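Long-range contacts in RNA pseudouridylate synthase domain-containing protein 1 (Homo sapiens, PDB 5VBB), which probably binds RNA and converts uridine in it to pseudouridine: residues A[13-18]-A[218-223]; A[130-135]-A[177-182]. All blocks are in the same frame, centred on the assembly; numbering follows the deposited sequence. Where two conformers were deposited one is given.

From the N terminus the chain runs along strand 10-14, turns, and returns as strand 18-23; contact 1 takes in that turn and waits some 200 residues for its partner, the loop and start of strand 221-225. Within this long loop lies contact 2, nested whole, where strand 130-132 of a small three-stranded sheet meets helix 175-182 after a detour of about 42 residues. Contact 1 therefore ties the four-stranded sheet at the start of the chain to the larger seven-stranded one, whereas contact 2 fastens the small sheet to a helix near the probable active site. Their centres are about 34 Å apart, on opposite sides of the chain's centre.

Contact 1: residues A[13-18]-A[218-223]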
loop_
_atom_site.group_PDB
_atom_site.type_symbol
_atom_site.label_atom_id
_atom_site.label_comp_id
_atom_site.label_asym_id
_atom_site.label_seq_id
_atom_site.Cartn_x
_atom_site.Cartn_y
_atom_site.Cartn_z
ATOM N N TYR A 13 -5.472 15.851 2.100
ATOM C CA TYR A 13 -6.585 16.312 1.308
ATOM C C TYR A 13 -7.753 16.537 2.239
ATOM O O TYR A 13 -8.093 15.647 3.021
ATOM C CB TYR A 13 -6.931 15.239 0.264
ATOM C CG TYR A 13 -8.073 15.584 -0.652
ATOM C CD1 TYR A 13 -9.386 15.563 -0.193
ATOM C CD2 TYR A 13 -7.873 15.719 -2.019
ATOM C CE1 TYR A 13 -10.450 15.815 -1.043
ATOM C CE2 TYR A 13 -8.936 15.921 -2.886
ATOM C CZ TYR A 13 -10.214 16.036 -2.383
ATOM O OH TYR A 13 -11.239 16.241 -3.254
ATOM N N ARG A 14 -8.405 17.699 2.142
ATOM C CA ARG A 14 -9.584 17.962 2.954
ATOM C C ARG A 14 -10.518 18.813 2.134
ATOM O O ARG A 14 -10.112 19.846 1.615
ATOM C CB ARG A 14 -9.208 18.631 4.291
ATOM C CG ARG A 14 -10.346 19.232 5.155
ATOM C CD ARG A 14 -10.935 18.294 6.182
ATOM N NE ARG A 14 -12.053 18.901 6.929
ATOM C CZ ARG A 14 -11.934 19.759 7.941
ATOM N NH1 ARG A 14 -10.733 20.171 8.341
ATOM N NH2 ARG A 14 -13.019 20.243 8.542
ATOM N N SER A 15 -11.744 18.329 1.975
ATOM C CA SER A 15 -12.835 19.023 1.338
ATOM C C SER A 15 -14.014 19.057 2.323
ATOM O O SER A 15 -13.887 18.621 3.460
ATOM C CB SER A 15 -13.242 18.324 0.045
ATOM O OG SER A 15 -13.957 17.125 0.292
ATOM N N ARG A 16 -15.166 19.547 1.868
ATOM C CA ARG A 16 -16.390 19.559 2.666
ATOM C C ARG A 16 -16.872 18.134 2.950
ATOM O O ARG A 16 -17.387 17.863 4.027
ATOM C CB ARG A 16 -17.504 20.302 1.896
ATOM C CG ARG A 16 -17.227 21.807 1.701
ATOM C CD ARG A 16 -17.962 22.406 0.487
ATOM N NE ARG A 16 -19.419 22.416 0.648
ATOM C CZ ARG A 16 -20.088 23.214 1.479
ATOM N NH1 ARG A 16 -19.441 24.106 2.225
ATOM N NH2 ARG A 16 -21.410 23.130 1.570
ATOM N N ASP A 17 -16.669 17.227 1.986
ATOM C CA ASP A 17 -17.186 15.865 2.001
ATOM C C ASP A 17 -16.184 14.772 2.314
ATOM O O ASP A 17 -16.610 13.696 2.728
ATOM C CB ASP A 17 -17.776 15.556 0.617
ATOM C CG ASP A 17 -19.090 16.251 0.336
ATOM O OD1 ASP A 17 -19.911 16.356 1.264
ATOM O OD2 ASP A 17 -19.310 16.650 -0.818
ATOM N N PHE A 18 -14.896 14.983 2.028
ATOM C CA PHE A 18 -13.896 13.956 2.225
ATOM C C PHE A 18 -12.676 14.470 2.917
ATOM O O PHE A 18 -12.297 15.623 2.777
ATOM C CB PHE A 18 -13.471 13.354 0.873
ATOM C CG PHE A 18 -14.583 12.613 0.190
ATOM C CD1 PHE A 18 -14.949 11.347 0.607
ATOM C CD2 PHE A 18 -15.299 13.204 -0.840
ATOM C CE1 PHE A 18 -15.930 10.636 -0.069
ATOM C CE2 PHE A 18 -16.322 12.524 -1.470
ATOM C CZ PHE A 18 -16.620 11.231 -1.096
ATOM N N ASP A 218 -19.347 10.866 -7.884
ATOM C CA ASP A 218 -20.311 11.685 -8.650
ATOM C C ASP A 218 -20.097 13.201 -8.457
ATOM O O ASP A 218 -20.136 13.933 -9.439
ATOM C CB ASP A 218 -21.758 11.310 -8.306
ATOM C CG ASP A 218 -22.132 11.298 -6.832
ATOM O OD1 ASP A 218 -21.295 11.701 -6.003
ATOM O OD2 ASP A 218 -23.264 10.868 -6.509
ATOM N N THR A 219 -19.775 13.644 -7.240
ATOM C CA THR A 219 -19.570 15.058 -6.917
ATOM C C THR A 219 -18.119 15.530 -6.866
ATOM O O THR A 219 -17.873 16.735 -6.919
ATOM C CB THR A 219 -20.170 15.329 -5.518
ATOM O OG1 THR A 219 -19.565 14.441 -4.578
ATOM C CG2 THR A 219 -21.668 15.148 -5.482
ATOM N N GLU A 220 -17.154 14.617 -6.669
ATOM C CA GLU A 220 -15.788 15.030 -6.427
ATOM C C GLU A 220 -14.798 13.945 -6.804
ATOM O O GLU A 220 -15.033 12.795 -6.465
ATOM C CB GLU A 220 -15.709 15.276 -4.917
ATOM C CG GLU A 220 -14.445 15.913 -4.391
ATOM C CD GLU A 220 -14.600 16.267 -2.925
ATOM O OE1 GLU A 220 -15.734 16.560 -2.493
ATOM O OE2 GLU A 220 -13.592 16.211 -2.193
ATOM N N CYS A 221 -13.707 14.286 -7.481
ATOM C CA CYS A 221 -12.672 13.292 -7.793
ATOM C C CYS A 221 -11.625 13.455 -6.738
ATOM O O CYS A 221 -10.814 14.393 -6.794
ATOM C CB CYS A 221 -12.100 13.477 -9.195
ATOM S SG CYS A 221 -10.814 12.280 -9.628
ATOM N N VAL A 222 -11.683 12.577 -5.723
ATOM C CA VAL A 222 -10.742 12.599 -4.606
ATOM C C VAL A 222 -9.478 11.998 -5.143
ATOM O O VAL A 222 -9.472 10.801 -5.392
ATOM C CB VAL A 222 -11.262 11.801 -3.394
ATOM C CG1 VAL A 222 -10.232 11.783 -2.249
ATOM C CG2 VAL A 222 -12.610 12.322 -2.932
ATOM N N GLU A 223 -8.429 12.812 -5.373
ATOM C CA GLU A 223 -7.198 12.293 -5.942
ATOM C C GLU A 223 -6.008 12.766 -5.139
ATOM O O GLU A 223 -5.812 13.975 -4.966
ATOM C CB GLU A 223 -7.109 12.726 -7.399
ATOM C CG GLU A 223 -5.804 12.380 -8.084
ATOM C CD GLU A 223 -5.798 12.731 -9.556
ATOM O OE1 GLU A 223 -6.659 13.528 -9.991
ATOM O OE2 GLU A 223 -4.942 12.183 -10.283
HETATM O O HOH W 1 -11.068 17.495 -5.669
#
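The two backbones stay well apart, with the CA atoms of F18 and V222 7.6 Å from each other, so the turn of the hairpin formed by strands 10-14 and 18-23 meets the start of strand 221-225 through side chains. S15 shapes that turn: its OG accepts from the backbone N of D17 in an ST turn and, at 2.9 Å, from the N of F18. S15 OG donates to the syn lone pair of E220 OE2 (2.7 Å), while Y13 OH donates to the anti lone pair of that oxygen at 2.6 Å. A chi1 of -179° swings the Y13 ring away from its own N and brings OH to E220, which comes from the opposite direction; ring and carboxylate lie only 21° from coplanar. Glutamate suits the place because its extended chain carries one oxygen to both hydroxyls; a glutamine there would probably weaken the grip, since a neutral amide is a poorer acceptor and could turn its NH2 toward two groups that are donating. D17 OD2 comes 3.9 Å from E220 OE1, a meeting of like charges likely to cost something; D17's main partner, through OD1, is N79. V222 suits the apolar side of the joint because its branches serve two rings: CG1 sits over the centre of one Y13 face, and CG2 lies over a face of F18, 3.5 Å from F18 CD2. The buried F18 ring also packs on A82 and A86 of helix 80-91. A water donates to Y13 OH at 2.7 Å and, weakly, to C221 O.

Contact 2: residues A[130-135]-A[177-182]; sequences MCIEGS and RVHCSA. With SO4 (sulfate ion), chain B.
I132 and V178 carry this apolar contact, lying alongside each other with their chains running opposite ways, I132 CD1 3.7 Å from V178 CG1. With its CG1 beside the backbone N (chi1 -63°), I132 bends its longer branch toward the helix, and A182 CB sits tightly against it, 3.4 Å from I132 CG1; a side chain as small as alanine suits so close an approach. I132 CD1 also reaches the edge of the H179 ring. V178 CG2 touches M130 CB at 3.7 Å, so valine's two methyls let one helix residue meet two strand residues.

Farther out, H179 is held by T146 and the carbonyl O of H116. Beyond I132 a type II turn has glycine at G134, whose positive phi of 92° suits that residue; S135 N bonds to I132 O, closing the turn. On the same helix R177 grips a sulfate O1 edge-on, through NH1 at 2.7 Å, and makes salt bridges to D190 and D67, the probable catalytic aspartate.

Strand 130-132 edges the three-stranded sheet beside 118-121 and is linked to 138-142 by the C131–C138 disulfide; its axis crosses that of helix 177-182 at -40°, and V178 and H179 also touch I118 of strand 118-121.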
loop_
_atom_site.group_PDB
_atom_site.type_symbol
_atom_site.label_atom_id
_atom_site.label_comp_id
_atom_site.label_asym_id
_atom_site.label_seq_id
_atom_site.Cartn_x
_atom_site.Cartn_y
_atom_site.Cartn_z
ATOM N N MET A 130 -3.002 -15.335 3.671
ATOM C CA MET A 130 -3.176 -15.539 2.245
ATOM C C MET A 130 -2.049 -16.348 1.606
ATOM O O MET A 130 -0.950 -16.432 2.149
ATOM C CB MET A 130 -3.270 -14.151 1.582
ATOM C CG MET A 130 -4.291 -13.206 2.243
ATOM S SD MET A 130 -6.017 -13.747 2.305
ATOM C CE MET A 130 -6.464 -13.617 0.578
ATOM N N CYS A 131 -2.312 -16.932 0.436
ATOM C CA CYS A 131 -1.329 -17.732 -0.298
ATOM C C CYS A 131 -1.549 -17.664 -1.792
ATOM O O CYS A 131 -2.627 -17.341 -2.248
ATOM C CB CYS A 131 -1.393 -19.185 0.162
ATOM S SG CYS A 131 -3.038 -19.917 0.019
ATOM N N ILE A 132 -0.538 -18.094 -2.536
ATOM C CA ILE A 132 -0.571 -18.179 -3.997
ATOM C C ILE A 132 -1.209 -19.491 -4.381
ATOM O O ILE A 132 -0.922 -20.507 -3.739
ATOM C CB ILE A 132 0.889 -18.111 -4.549
ATOM C CG1 ILE A 132 1.518 -16.764 -4.211
ATOM C CG2 ILE A 132 0.946 -18.359 -6.029
ATOM C CD1 ILE A 132 0.967 -15.559 -5.056
ATOM N N GLU A 133 -1.979 -19.504 -5.493
ATOM C CA GLU A 133 -2.617 -20.720 -6.042
ATOM C C GLU A 133 -1.544 -21.764 -6.277
ATOM O O GLU A 133 -0.423 -21.404 -6.626
ATOM C CB GLU A 133 -3.309 -20.407 -7.385
ATOM C CG GLU A 133 -2.302 -20.292 -8.530
ATOM C CD GLU A 133 -2.795 -19.802 -9.864
ATOM O OE1 GLU A 133 -3.327 -20.631 -10.633
ATOM O OE2 GLU A 133 -2.481 -18.642 -10.209
ATOM N N GLY A 134 -1.843 -23.029 -6.032
ATOM C CA GLY A 134 -0.838 -24.076 -6.200
ATOM C C GLY A 134 -0.037 -24.396 -4.939
ATOM O O GLY A 134 0.441 -25.529 -4.803
ATOM N N SER A 135 0.141 -23.426 -4.019
ATOM C CA SER A 135 0.859 -23.689 -2.769
ATOM C C SER A 135 0.019 -24.634 -1.894
ATOM O O SER A 135 -1.195 -24.738 -2.086
ATOM C CB SER A 135 1.180 -22.395 -2.031
ATOM O OG SER A 135 0.008 -21.768 -1.542
ATOM N N ARG A 177 1.710 -7.738 -0.730
ATOM C CA ARG A 177 2.685 -8.454 0.074
ATOM C C ARG A 177 2.808 -9.892 -0.360
ATOM O O ARG A 177 3.910 -10.440 -0.378
ATOM C CB ARG A 177 2.291 -8.400 1.544
ATOM C CG ARG A 177 2.343 -6.992 2.118
ATOM C CD ARG A 177 1.416 -6.867 3.299
ATOM N NE ARG A 177 2.004 -7.548 4.455
ATOM C CZ ARG A 177 1.487 -7.571 5.676
ATOM N NH1 ARG A 177 0.330 -6.973 5.931
ATOM N NH2 ARG A 177 2.114 -8.205 6.652
ATOM N N VAL A 178 1.679 -10.514 -0.717
ATOM C CA VAL A 178 1.717 -11.914 -1.149
ATOM C C VAL A 178 2.395 -12.038 -2.515
ATOM O O VAL A 178 3.208 -12.955 -2.727
ATOM C CB VAL A 178 0.301 -12.506 -1.144
ATOM C CG1 VAL A 178 0.264 -13.895 -1.813
ATOM C CG2 VAL A 178 -0.233 -12.561 0.273
ATOM N N HIS A 179 2.016 -11.162 -3.452
ATOM C CA HIS A 179 2.566 -11.185 -4.802
ATOM C C HIS A 179 4.087 -10.939 -4.819
ATOM O O HIS A 179 4.796 -11.620 -5.558
ATOM C CB HIS A 179 1.857 -10.177 -5.697
ATOM C CG HIS A 179 0.668 -10.712 -6.461
ATOM N ND1 HIS A 179 -0.148 -9.868 -7.167
ATOM C CD2 HIS A 179 0.209 -11.982 -6.607
ATOM C CE1 HIS A 179 -1.085 -10.638 -7.713
ATOM N NE2 HIS A 179 -0.860 -11.926 -7.449
ATOM N N CYS A 180 4.574 -9.948 -4.066
ATOM C CA CYS A 180 6.023 -9.637 -4.054
ATOM C C CYS A 180 6.833 -10.785 -3.415
ATOM O O CYS A 180 7.851 -11.212 -3.965
ATOM C CB CYS A 180 6.247 -8.304 -3.344
ATOM S SG CYS A 180 5.605 -6.895 -4.288
ATOM N N SER A 181 6.296 -11.369 -2.337
ATOM C CA SER A 181 6.893 -12.526 -1.673
ATOM C C SER A 181 6.908 -13.736 -2.609
ATOM O O SER A 181 7.912 -14.452 -2.665
ATOM C CB SER A 181 6.137 -12.841 -0.387
ATOM O OG SER A 181 6.649 -14.010 0.228
ATOM N N ALA A 182 5.828 -13.935 -3.381
ATOM C CA ALA A 182 5.723 -15.021 -4.352
ATOM C C ALA A 182 6.767 -14.896 -5.484
ATOM O O ALA A 182 7.173 -15.913 -6.035
ATOM C CB ALA A 182 4.333 -15.057 -4.950
HETATM S S SO4 B . -0.622 -6.438 9.370
HETATM O O1 SO4 B . -0.414 -7.580 8.467
HETATM O O2 SO4 B . -1.911 -6.632 10.045
HETATM O O3 SO4 B . 0.451 -6.330 10.337
HETATM O O4 SO4 B . -0.618 -5.196 8.605
#